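Local coordinates for uncharacterized HIT-like protein HP_0404 (Helicobacter pylori 26695, PDB 4ZGL) that belongs to the HINT branch of the histidine triad family and probably hydrolyses adenosine 5'-monophosphoramidates, at residues I17-S25 with L55-V66; I72-N82 with H93-G101. One frame throughout, in Å; residues are numbered along the deposited sequence.

Contact 1: I17-S25 with L55-V66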
loop_
_atom_site.group_PDB
_atom_site.type_symbol
_atom_site.label_atom_id
_atom_site.label_comp_id
_atom_site.label_asym_id
_atom_site.label_seq_id
_atom_site.Cartn_x
_atom_site.Cartn_y
_atom_site.Cartn_z
ATOM N N ILE A 17 15.442 9.772 -5.874
ATOM C CA ILE A 17 16.019 8.521 -5.389
ATOM C C ILE A 17 16.203 7.573 -6.570
ATOM O O ILE A 17 17.304 7.080 -6.805
ATOM C CB ILE A 17 15.120 7.866 -4.319
ATOM C CG1 ILE A 17 15.092 8.754 -3.062
ATOM C CG2 ILE A 17 15.627 6.464 -3.989
ATOM C CD1 ILE A 17 14.006 8.422 -2.063
ATOM N N LEU A 18 15.111 7.329 -7.293
ATOM C CA LEU A 18 15.116 6.488 -8.484
ATOM C C LEU A 18 14.060 6.997 -9.455
ATOM O O LEU A 18 13.074 7.604 -9.043
ATOM C CB LEU A 18 14.818 5.028 -8.123
ATOM C CG LEU A 18 15.249 3.966 -9.155
ATOM C CD1 LEU A 18 16.734 3.552 -9.084
ATOM C CD2 LEU A 18 14.382 2.714 -8.978
ATOM N N GLU A 19 14.266 6.740 -10.742
ATOM C CA GLU A 19 13.316 7.127 -11.774
ATOM C C GLU A 19 13.306 6.118 -12.914
ATOM O O GLU A 19 14.304 5.448 -13.186
ATOM C CB GLU A 19 13.683 8.504 -12.321
ATOM C CG GLU A 19 12.730 9.042 -13.382
ATOM C CD GLU A 19 13.085 10.448 -13.843
ATOM O OE1 GLU A 19 14.276 10.833 -13.751
ATOM O OE2 GLU A 19 12.164 11.159 -14.310
ATOM N N ASN A 20 12.165 6.021 -13.583
ATOM C CA ASN A 20 12.053 5.207 -14.789
ATOM C C ASN A 20 10.925 5.755 -15.672
ATOM O O ASN A 20 10.334 6.783 -15.320
ATOM C CB ASN A 20 11.910 3.714 -14.419
ATOM C CG ASN A 20 10.479 3.301 -14.111
ATOM O OD1 ASN A 20 9.548 4.094 -14.210
ATOM N ND2 ASN A 20 10.301 2.042 -13.727
ATOM N N GLU A 21 10.649 5.091 -16.799
ATOM C CA GLU A 21 9.703 5.619 -17.817
ATOM C C GLU A 21 8.338 5.967 -17.244
ATOM O O GLU A 21 7.695 6.896 -17.729
ATOM C CB GLU A 21 9.398 4.670 -19.056
ATOM C CG GLU A 21 10.393 3.533 -19.434
ATOM C CD GLU A 21 11.791 4.039 -19.762
ATOM O OE1 GLU A 21 11.938 5.244 -20.058
ATOM O OE2 GLU A 21 12.746 3.226 -19.731
ATOM N N ARG A 22 7.872 5.185 -16.271
ATOM C CA ARG A 22 6.514 5.329 -15.744
ATOM C C ARG A 22 6.428 5.843 -14.304
ATOM O O ARG A 22 5.365 6.300 -13.886
ATOM C CB ARG A 22 5.767 3.994 -15.854
ATOM C CG ARG A 22 5.386 3.596 -17.274
ATOM C CD ARG A 22 4.640 2.273 -17.280
ATOM N NE ARG A 22 4.295 1.716 -18.598
ATOM C CZ ARG A 22 5.191 1.184 -19.420
ATOM N NH1 ARG A 22 6.476 1.192 -19.090
ATOM N NH2 ARG A 22 4.810 0.674 -20.585
ATOM N N PHE A 23 7.523 5.774 -13.546
ATOM C CA PHE A 23 7.500 6.151 -12.126
ATOM C C PHE A 23 8.681 7.018 -11.723
ATOM O O PHE A 23 9.686 7.102 -12.426
ATOM C CB PHE A 23 7.484 4.906 -11.241
ATOM C CG PHE A 23 6.310 4.014 -11.485
ATOM C CD1 PHE A 23 5.098 4.253 -10.856
ATOM C CD2 PHE A 23 6.412 2.940 -12.353
ATOM C CE1 PHE A 23 4.011 3.431 -11.089
ATOM C CE2 PHE A 23 5.332 2.113 -12.587
ATOM C CZ PHE A 23 4.129 2.360 -11.955
ATOM N N LEU A 24 8.537 7.656 -10.569
ATOM C CA LEU A 24 9.568 8.514 -10.018
ATOM C C LEU A 24 9.503 8.449 -8.496
ATOM O O LEU A 24 8.415 8.463 -7.917
ATOM C CB LEU A 24 9.359 9.953 -10.491
ATOM C CG LEU A 24 10.318 11.011 -9.925
ATOM C CD1 LEU A 24 11.358 11.439 -10.948
ATOM C CD2 LEU A 24 9.536 12.222 -9.441
ATOM N N SER A 25 10.668 8.371 -7.856
ATOM C CA SER A 25 10.747 8.376 -6.399
ATOM C C SER A 25 11.673 9.478 -5.917
ATOM O O SER A 25 12.660 9.802 -6.579
ATOM C CB SER A 25 11.235 7.026 -5.871
ATOM O OG SER A 25 11.154 6.973 -4.454
ATOM N N LEU A 55 -0.660 -1.374 -13.886
ATOM C CA LEU A 55 0.307 -0.334 -13.569
ATOM C C LEU A 55 0.797 -0.469 -12.134
ATOM O O LEU A 55 1.933 -0.113 -11.825
ATOM C CB LEU A 55 -0.335 1.036 -13.775
ATOM C CG LEU A 55 0.555 2.272 -13.645
ATOM C CD1 LEU A 55 1.601 2.327 -14.750
ATOM C CD2 LEU A 55 -0.314 3.522 -13.660
ATOM N N MET A 56 -0.063 -0.988 -11.262
ATOM C CA MET A 56 0.292 -1.220 -9.867
ATOM C C MET A 56 1.214 -2.432 -9.744
ATOM O O MET A 56 1.998 -2.525 -8.801
ATOM C CB MET A 56 -0.975 -1.412 -9.038
ATOM C CG MET A 56 -0.754 -1.511 -7.541
ATOM S SD MET A 56 0.075 -0.098 -6.775
ATOM C CE MET A 56 0.441 -0.714 -5.122
ATOM N N ALA A 57 1.119 -3.354 -10.701
ATOM C CA ALA A 57 2.091 -4.436 -10.824
ATOM C C ALA A 57 3.478 -3.851 -11.076
ATOM O O ALA A 57 4.450 -4.233 -10.427
ATOM C CB ALA A 57 1.705 -5.373 -11.960
ATOM N N GLN A 58 3.553 -2.917 -12.022
ATOM C CA GLN A 58 4.818 -2.297 -12.402
ATOM C C GLN A 58 5.350 -1.371 -11.308
ATOM O O GLN A 58 6.559 -1.211 -11.157
ATOM C CB GLN A 58 4.654 -1.537 -13.719
ATOM C CG GLN A 58 4.169 -2.420 -14.865
ATOM C CD GLN A 58 4.197 -1.721 -16.211
ATOM O OE1 GLN A 58 4.138 -0.497 -16.286
ATOM N NE2 GLN A 58 4.285 -2.500 -17.282
ATOM N N MET A 59 4.441 -0.774 -10.542
ATOM C CA MET A 59 4.813 0.055 -9.396
ATOM C C MET A 59 5.368 -0.791 -8.256
ATOM O O MET A 59 6.309 -0.385 -7.588
ATOM C CB MET A 59 3.607 0.840 -8.879
ATOM C CG MET A 59 3.962 1.864 -7.813
ATOM S SD MET A 59 2.504 2.733 -7.213
ATOM C CE MET A 59 2.746 4.380 -7.870
ATOM N N THR A 60 4.761 -1.952 -8.027
ATOM C CA THR A 60 5.231 -2.890 -7.013
ATOM C C THR A 60 6.675 -3.287 -7.301
ATOM O O THR A 60 7.518 -3.330 -6.400
ATOM C CB THR A 60 4.357 -4.154 -6.998
ATOM O OG1 THR A 60 3.003 -3.785 -6.711
ATOM C CG2 THR A 60 4.845 -5.157 -5.961
ATOM N N SER A 61 6.943 -3.561 -8.572
ATOM C CA SER A 61 8.288 -3.849 -9.042
ATOM C C SER A 61 9.220 -2.669 -8.768
ATOM O O SER A 61 10.337 -2.846 -8.285
ATOM C CB SER A 61 8.253 -4.161 -10.538
ATOM O OG SER A 61 9.396 -4.897 -10.923
ATOM N N PHE A 62 8.744 -1.468 -9.081
ATOM C CA PHE A 62 9.495 -0.237 -8.848
ATOM C C PHE A 62 9.733 0.026 -7.363
ATOM O O PHE A 62 10.797 0.516 -6.982
ATOM C CB PHE A 62 8.750 0.947 -9.470
ATOM C CG PHE A 62 9.512 2.240 -9.420
ATOM C CD1 PHE A 62 10.585 2.457 -10.271
ATOM C CD2 PHE A 62 9.149 3.243 -8.533
ATOM C CE1 PHE A 62 11.287 3.652 -10.233
ATOM C CE2 PHE A 62 9.844 4.440 -8.492
ATOM C CZ PHE A 62 10.917 4.644 -9.341
ATOM N N ILE A 63 8.748 -0.302 -6.530
ATOM C CA ILE A 63 8.865 -0.118 -5.079
ATOM C C ILE A 63 9.977 -0.988 -4.493
ATOM O O ILE A 63 10.735 -0.528 -3.640
ATOM C CB ILE A 63 7.525 -0.392 -4.357
ATOM C CG1 ILE A 63 6.555 0.763 -4.615
ATOM C CG2 ILE A 63 7.731 -0.558 -2.855
ATOM C CD1 ILE A 63 5.114 0.457 -4.269
ATOM N N PHE A 64 10.080 -2.225 -4.971
ATOM C CA PHE A 64 11.165 -3.113 -4.561
ATOM C C PHE A 64 12.527 -2.519 -4.916
ATOM O O PHE A 64 13.491 -2.667 -4.166
ATOM C CB PHE A 64 11.026 -4.501 -5.203
ATOM C CG PHE A 64 9.781 -5.256 -4.798
ATOM C CD1 PHE A 64 9.269 -5.172 -3.508
ATOM C CD2 PHE A 64 9.137 -6.081 -5.711
ATOM C CE1 PHE A 64 8.129 -5.878 -3.150
ATOM C CE2 PHE A 64 7.997 -6.789 -5.357
ATOM C CZ PHE A 64 7.494 -6.687 -4.075
ATOM N N GLU A 65 12.610 -1.858 -6.066
ATOM C CA GLU A 65 13.856 -1.218 -6.484
ATOM C C GLU A 65 14.237 -0.042 -5.592
ATOM O O GLU A 65 15.423 0.168 -5.312
ATOM C CB GLU A 65 13.768 -0.765 -7.938
ATOM C CG GLU A 65 13.708 -1.913 -8.933
ATOM C CD GLU A 65 13.591 -1.449 -10.377
ATOM O OE1 GLU A 65 13.922 -0.285 -10.674
ATOM O OE2 GLU A 65 13.170 -2.258 -11.231
ATOM N N VAL A 66 13.245 0.715 -5.129
ATOM C CA VAL A 66 13.573 1.875 -4.306
ATOM C C VAL A 66 14.019 1.448 -2.914
ATOM O O VAL A 66 15.079 1.867 -2.483
ATOM C CB VAL A 66 12.574 3.015 -4.292
ATOM C CG1 VAL A 66 12.388 3.606 -5.689
ATOM C CG2 VAL A 66 11.296 2.534 -3.720
#
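Phe23 and Phe62 carry the contact. CG of Phe62 is anti to its backbone N (chi1 -174°), which sends the ring out to the hairpin. CB of Phe23 sits over the centre of this ring, 3.6 Å from its centroid, a CH-pi contact. The two rings are near parallel, 23° apart, but slid so far that they barely overlap. CA of Met59 lies over one face of the Phe23 ring, toward its rim. CB of Met59 is 3.4 Å from CE1 of Phe23, and the sulfur adds an oblique Met-aromatic contact. The backbone O of Leu55 lies at the edge of the same ring. On the hairpin's other strand, CD2 of Leu18 touches CE1 of Phe62 at 3.5 Å. Val66 CG1 touches CB of Leu18 and CB of Ser25. Here helix 53-70 of the HIT fold lies against the edge hairpin of its antiparallel sheet. A classic beta bulge places Ile17 and Leu18 opposite Ser25. Asn20 shapes the turn: its OD1 accepts from Arg22 N (Asx turn), above the carbonyl plane, and from Phe23 N (Asx motif), close to the C=O line. Further out, Ser25 OG bonds to Leu38 O, and Lys42 forms a salt bridge with Glu19.

Contact 2: I72-N82 with H93-G101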
loop_
_atom_site.group_PDB
_atom_site.type_symbol
_atom_site.label_atom_id
_atom_site.label_comp_id
_atom_site.label_asym_id
_atom_site.label_seq_id
_atom_site.Cartn_x
_atom_site.Cartn_y
_atom_site.Cartn_z
ATOM N N ILE A 72 16.705 -0.257 3.029
ATOM C CA ILE A 72 15.745 -0.540 4.095
ATOM C C ILE A 72 14.884 -1.765 3.779
ATOM O O ILE A 72 14.027 -2.142 4.577
ATOM C CB ILE A 72 14.836 0.677 4.381
ATOM C CG1 ILE A 72 14.143 1.159 3.096
ATOM C CG2 ILE A 72 15.654 1.785 5.027
ATOM C CD1 ILE A 72 13.026 2.157 3.316
ATOM N N LYS A 73 15.119 -2.391 2.625
ATOM C CA LYS A 73 14.330 -3.545 2.199
ATOM C C LYS A 73 14.281 -4.624 3.275
ATOM O O LYS A 73 13.223 -5.174 3.569
ATOM C CB LYS A 73 14.894 -4.141 0.904
ATOM C CG LYS A 73 14.095 -5.332 0.396
ATOM C CD LYS A 73 14.202 -5.531 -1.109
ATOM C CE LYS A 73 13.348 -6.706 -1.565
ATOM N NZ LYS A 73 13.630 -7.122 -2.967
ATOM N N GLU A 74 15.438 -4.909 3.860
ATOM C CA GLU A 74 15.587 -5.985 4.832
ATOM C C GLU A 74 15.542 -5.507 6.277
ATOM O O GLU A 74 15.316 -6.305 7.181
ATOM C CB GLU A 74 16.915 -6.703 4.586
ATOM C CG GLU A 74 17.158 -7.113 3.120
ATOM C CD GLU A 74 16.133 -8.081 2.542
ATOM O OE1 GLU A 74 15.290 -8.627 3.298
ATOM O OE2 GLU A 74 16.197 -8.307 1.308
ATOM N N LYS A 75 15.786 -4.218 6.498
ATOM C CA LYS A 75 15.668 -3.635 7.832
ATOM C C LYS A 75 14.208 -3.498 8.238
ATOM O O LYS A 75 13.869 -3.682 9.401
ATOM C CB LYS A 75 16.347 -2.264 7.890
ATOM C CG LYS A 75 17.865 -2.310 7.810
ATOM C CD LYS A 75 18.467 -0.941 8.090
ATOM C CE LYS A 75 18.430 -0.588 9.571
ATOM N NZ LYS A 75 19.528 0.341 9.957
ATOM N N GLY A 76 13.355 -3.151 7.279
ATOM C CA GLY A 76 11.926 -3.008 7.527
ATOM C C GLY A 76 11.419 -1.640 7.120
ATOM O O GLY A 76 12.095 -0.625 7.324
ATOM N N TYR A 77 10.218 -1.613 6.548
ATOM C CA TYR A 77 9.606 -0.365 6.101
ATOM C C TYR A 77 8.085 -0.441 6.065
ATOM O O TYR A 77 7.505 -1.524 6.036
ATOM C CB TYR A 77 10.134 0.013 4.719
ATOM C CG TYR A 77 9.763 -0.955 3.624
ATOM C CD1 TYR A 77 10.542 -2.077 3.370
ATOM C CD2 TYR A 77 8.637 -0.739 2.826
ATOM C CE1 TYR A 77 10.210 -2.965 2.362
ATOM C CE2 TYR A 77 8.297 -1.620 1.815
ATOM C CZ TYR A 77 9.086 -2.730 1.587
ATOM O OH TYR A 77 8.756 -3.609 0.585
ATOM N N LYS A 78 7.452 0.730 6.073
ATOM C CA LYS A 78 6.001 0.843 5.970
ATOM C C LYS A 78 5.635 1.304 4.572
ATOM O O LYS A 78 6.337 2.124 3.976
ATOM C CB LYS A 78 5.469 1.854 6.985
ATOM C CG LYS A 78 5.878 1.576 8.419
ATOM C CD LYS A 78 5.232 2.556 9.385
ATOM C CE LYS A 78 5.797 2.394 10.788
ATOM N NZ LYS A 78 4.807 2.741 11.845
ATOM N N LEU A 79 4.532 0.773 4.056
ATOM C CA LEU A 79 3.978 1.216 2.782
ATOM C C LEU A 79 2.604 1.816 3.049
ATOM O O LEU A 79 1.748 1.164 3.636
ATOM C CB LEU A 79 3.898 0.052 1.774
ATOM C CG LEU A 79 4.680 0.178 0.469
ATOM C CD1 LEU A 79 4.178 -0.846 -0.536
ATOM C CD2 LEU A 79 4.648 1.568 -0.141
ATOM N N LEU A 80 2.406 3.067 2.637
ATOM C CA LEU A 80 1.169 3.791 2.918
ATOM C C LEU A 80 0.753 4.652 1.735
ATOM O O LEU A 80 1.587 5.301 1.110
ATOM C CB LEU A 80 1.352 4.683 4.147
ATOM C CG LEU A 80 0.230 5.669 4.500
ATOM C CD1 LEU A 80 -0.886 4.983 5.273
ATOM C CD2 LEU A 80 0.784 6.837 5.302
ATOM N N THR A 81 -0.542 4.660 1.435
ATOM C CA THR A 81 -1.106 5.654 0.528
ATOM C C THR A 81 -2.470 6.091 1.052
ATOM O O THR A 81 -3.264 5.269 1.503
ATOM C CB THR A 81 -1.189 5.141 -0.926
ATOM O OG1 THR A 81 -1.638 6.195 -1.782
ATOM C CG2 THR A 81 -2.124 3.946 -1.048
ATOM N N ASN A 82 -2.717 7.397 1.009
ATOM C CA ASN A 82 -3.984 7.970 1.451
ATOM C C ASN A 82 -4.883 8.242 0.256
ATOM O O ASN A 82 -4.476 8.905 -0.693
ATOM C CB ASN A 82 -3.734 9.263 2.216
ATOM C CG ASN A 82 -2.824 9.058 3.408
ATOM O OD1 ASN A 82 -1.711 9.582 3.455
ATOM N ND2 ASN A 82 -3.295 8.292 4.380
ATOM N N HIS A 93 -2.195 13.794 -6.047
ATOM C CA HIS A 93 -1.564 12.970 -7.065
ATOM C C HIS A 93 -1.205 11.684 -6.339
ATOM O O HIS A 93 -0.717 11.729 -5.215
ATOM C CB HIS A 93 -0.328 13.673 -7.638
ATOM C CG HIS A 93 0.274 12.993 -8.831
ATOM N ND1 HIS A 93 0.035 13.417 -10.121
ATOM C CD2 HIS A 93 1.122 11.941 -8.932
ATOM C CE1 HIS A 93 0.698 12.647 -10.964
ATOM N NE2 HIS A 93 1.365 11.744 -10.269
ATOM N N LEU A 94 -1.497 10.545 -6.960
ATOM C CA LEU A 94 -1.261 9.252 -6.333
ATOM C C LEU A 94 0.171 9.178 -5.854
ATOM O O LEU A 94 1.100 9.429 -6.616
ATOM C CB LEU A 94 -1.543 8.110 -7.313
ATOM C CG LEU A 94 -1.088 6.710 -6.883
ATOM C CD1 LEU A 94 -1.716 6.304 -5.556
ATOM C CD2 LEU A 94 -1.409 5.699 -7.975
ATOM N N HIS A 95 0.349 8.844 -4.584
ATOM C CA HIS A 95 1.684 8.639 -4.055
ATOM C C HIS A 95 1.684 7.670 -2.890
ATOM O O HIS A 95 0.751 7.645 -2.084
ATOM C CB HIS A 95 2.303 9.969 -3.640
ATOM C CG HIS A 95 1.529 10.701 -2.599
ATOM N ND1 HIS A 95 0.393 11.422 -2.891
ATOM C CD2 HIS A 95 1.741 10.850 -1.271
ATOM C CE1 HIS A 95 -0.069 11.977 -1.785
ATOM N NE2 HIS A 95 0.730 11.643 -0.788
ATOM N N PHE A 96 2.732 6.857 -2.835
ATOM C CA PHE A 96 2.946 5.939 -1.735
ATOM C C PHE A 96 4.064 6.462 -0.849
ATOM O O PHE A 96 5.138 6.812 -1.340
ATOM C CB PHE A 96 3.316 4.553 -2.256
ATOM C CG PHE A 96 2.143 3.760 -2.737
ATOM C CD1 PHE A 96 1.684 3.897 -4.037
ATOM C CD2 PHE A 96 1.496 2.869 -1.888
ATOM C CE1 PHE A 96 0.598 3.163 -4.488
ATOM C CE2 PHE A 96 0.414 2.133 -2.328
ATOM C CZ PHE A 96 -0.038 2.281 -3.628
ATOM N N HIS A 97 3.801 6.521 0.452
ATOM C CA HIS A 97 4.829 6.837 1.432
ATOM C C HIS A 97 5.610 5.568 1.731
ATOM O O HIS A 97 5.024 4.503 1.935
ATOM C CB HIS A 97 4.201 7.362 2.717
ATOM C CG HIS A 97 3.433 8.635 2.540
ATOM N ND1 HIS A 97 3.915 9.859 2.946
ATOM C CD2 HIS A 97 2.213 8.873 2.007
ATOM C CE1 HIS A 97 3.031 10.796 2.674
ATOM N NE2 HIS A 97 1.988 10.225 2.102
ATOM N N ILE A 98 6.935 5.679 1.729
ATOM C CA ILE A 98 7.797 4.610 2.213
ATOM C C ILE A 98 8.530 5.130 3.438
ATOM O O ILE A 98 9.409 5.981 3.326
ATOM C CB ILE A 98 8.807 4.157 1.151
ATOM C CG1 ILE A 98 8.071 3.452 0.009
ATOM C CG2 ILE A 98 9.846 3.220 1.765
ATOM C CD1 ILE A 98 8.876 3.370 -1.268
ATOM N N LEU A 99 8.137 4.632 4.605
ATOM C CA LEU A 99 8.749 5.018 5.867
ATOM C C LEU A 99 9.557 3.855 6.409
ATOM O O LEU A 99 9.280 2.705 6.085
ATOM C CB LEU A 99 7.674 5.418 6.878
ATOM C CG LEU A 99 6.707 6.518 6.433
ATOM C CD1 LEU A 99 5.566 6.669 7.423
ATOM C CD2 LEU A 99 7.443 7.837 6.265
ATOM N N SER A 100 10.521 4.171 7.264
ATOM C CA SER A 100 11.464 3.210 7.806
ATOM C C SER A 100 11.378 3.168 9.345
ATOM O O SER A 100 10.986 4.150 9.973
ATOM C CB SER A 100 12.881 3.554 7.310
ATOM O OG SER A 100 13.493 4.484 8.179
ATOM N N GLY A 101 11.748 2.032 9.946
ATOM C CA GLY A 101 11.567 1.811 11.396
ATOM C C GLY A 101 12.674 2.337 12.304
ATOM O O GLY A 101 13.073 3.511 12.255
#
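The first torsions of Thr81 and Phe96 bring the two side chains together. With OG1 of Thr81 turned opposite its own backbone N (chi1 -175°), the hydroxyl reaches the backbone O of His95 and donates a hydrogen bond to it at 2.8 Å. The donor stands above the carbonyl plane. CG of Phe96 lies opposite its carbonyl carbon (chi1 -79°), and this brings one face of the ring against Thr81. CB of Thr81 is 3.8 Å from the centroid of the Phe96 ring, a CH-pi contact, and CG2 packs on the ring carbons CE2 and CZ. Leu79 CD2 approaches the same ring obliquely.

The two strands are antiparallel. Lys78 pairs with Leu99, and Leu80 with His97, each through two backbone hydrogen bonds. The bond from His97 N to Leu80 O, 2.6 Å, runs nearly in line with the C=O. Leu80 and His97 lie side by side and point the same way, and Leu80 O also sits at the edge of the imidazole, in its plane. ND1 of His97 is hydrogen-bonded to His36 NE2. On the opposite face, where Ile98 also packs on Val66 of helix 53-70, Ile98 CG2 meets Ile72 CD1 at 3.7 Å.

Beyond the paired strands, ND1 of His95 donates to the backbone O of His93 at 2.6 Å. The bond is almost straight, 177°, and lies in the ring plane, a geometry that would help to hold the imidazole's rotation. Residues 77-82 also pair with a strand of the second subunit, which continues the sheet, and Tyr77 OH bonds to Asn49 of that subunit. His93, His95 and His97 belong to the histidine triad motif, the signature of the HIT family; as in its relatives, they probably form part of the nucleotide-binding active site.

Contact 1 closes before contact 2 opens along the chain, and their centres are 13 Å apart. Both belong to the same HIT domain and reach the same antiparallel sheet. Contact 1 joins helix 53-70 to the hairpin at one side of the sheet. Contact 2 pairs the two strands at the other side. The helix spans both: Met56 and Met59 pack on Phe96, and Val66 packs on Ile98. Strand 36-41 lies between the hairpin and strand 96-100. Both contacts also touch the second subunit, through the helix in contact 1 and mainly through strand 77-83 in contact 2. The helix thus packs on both halves of the sheet and also reaches the second subunit.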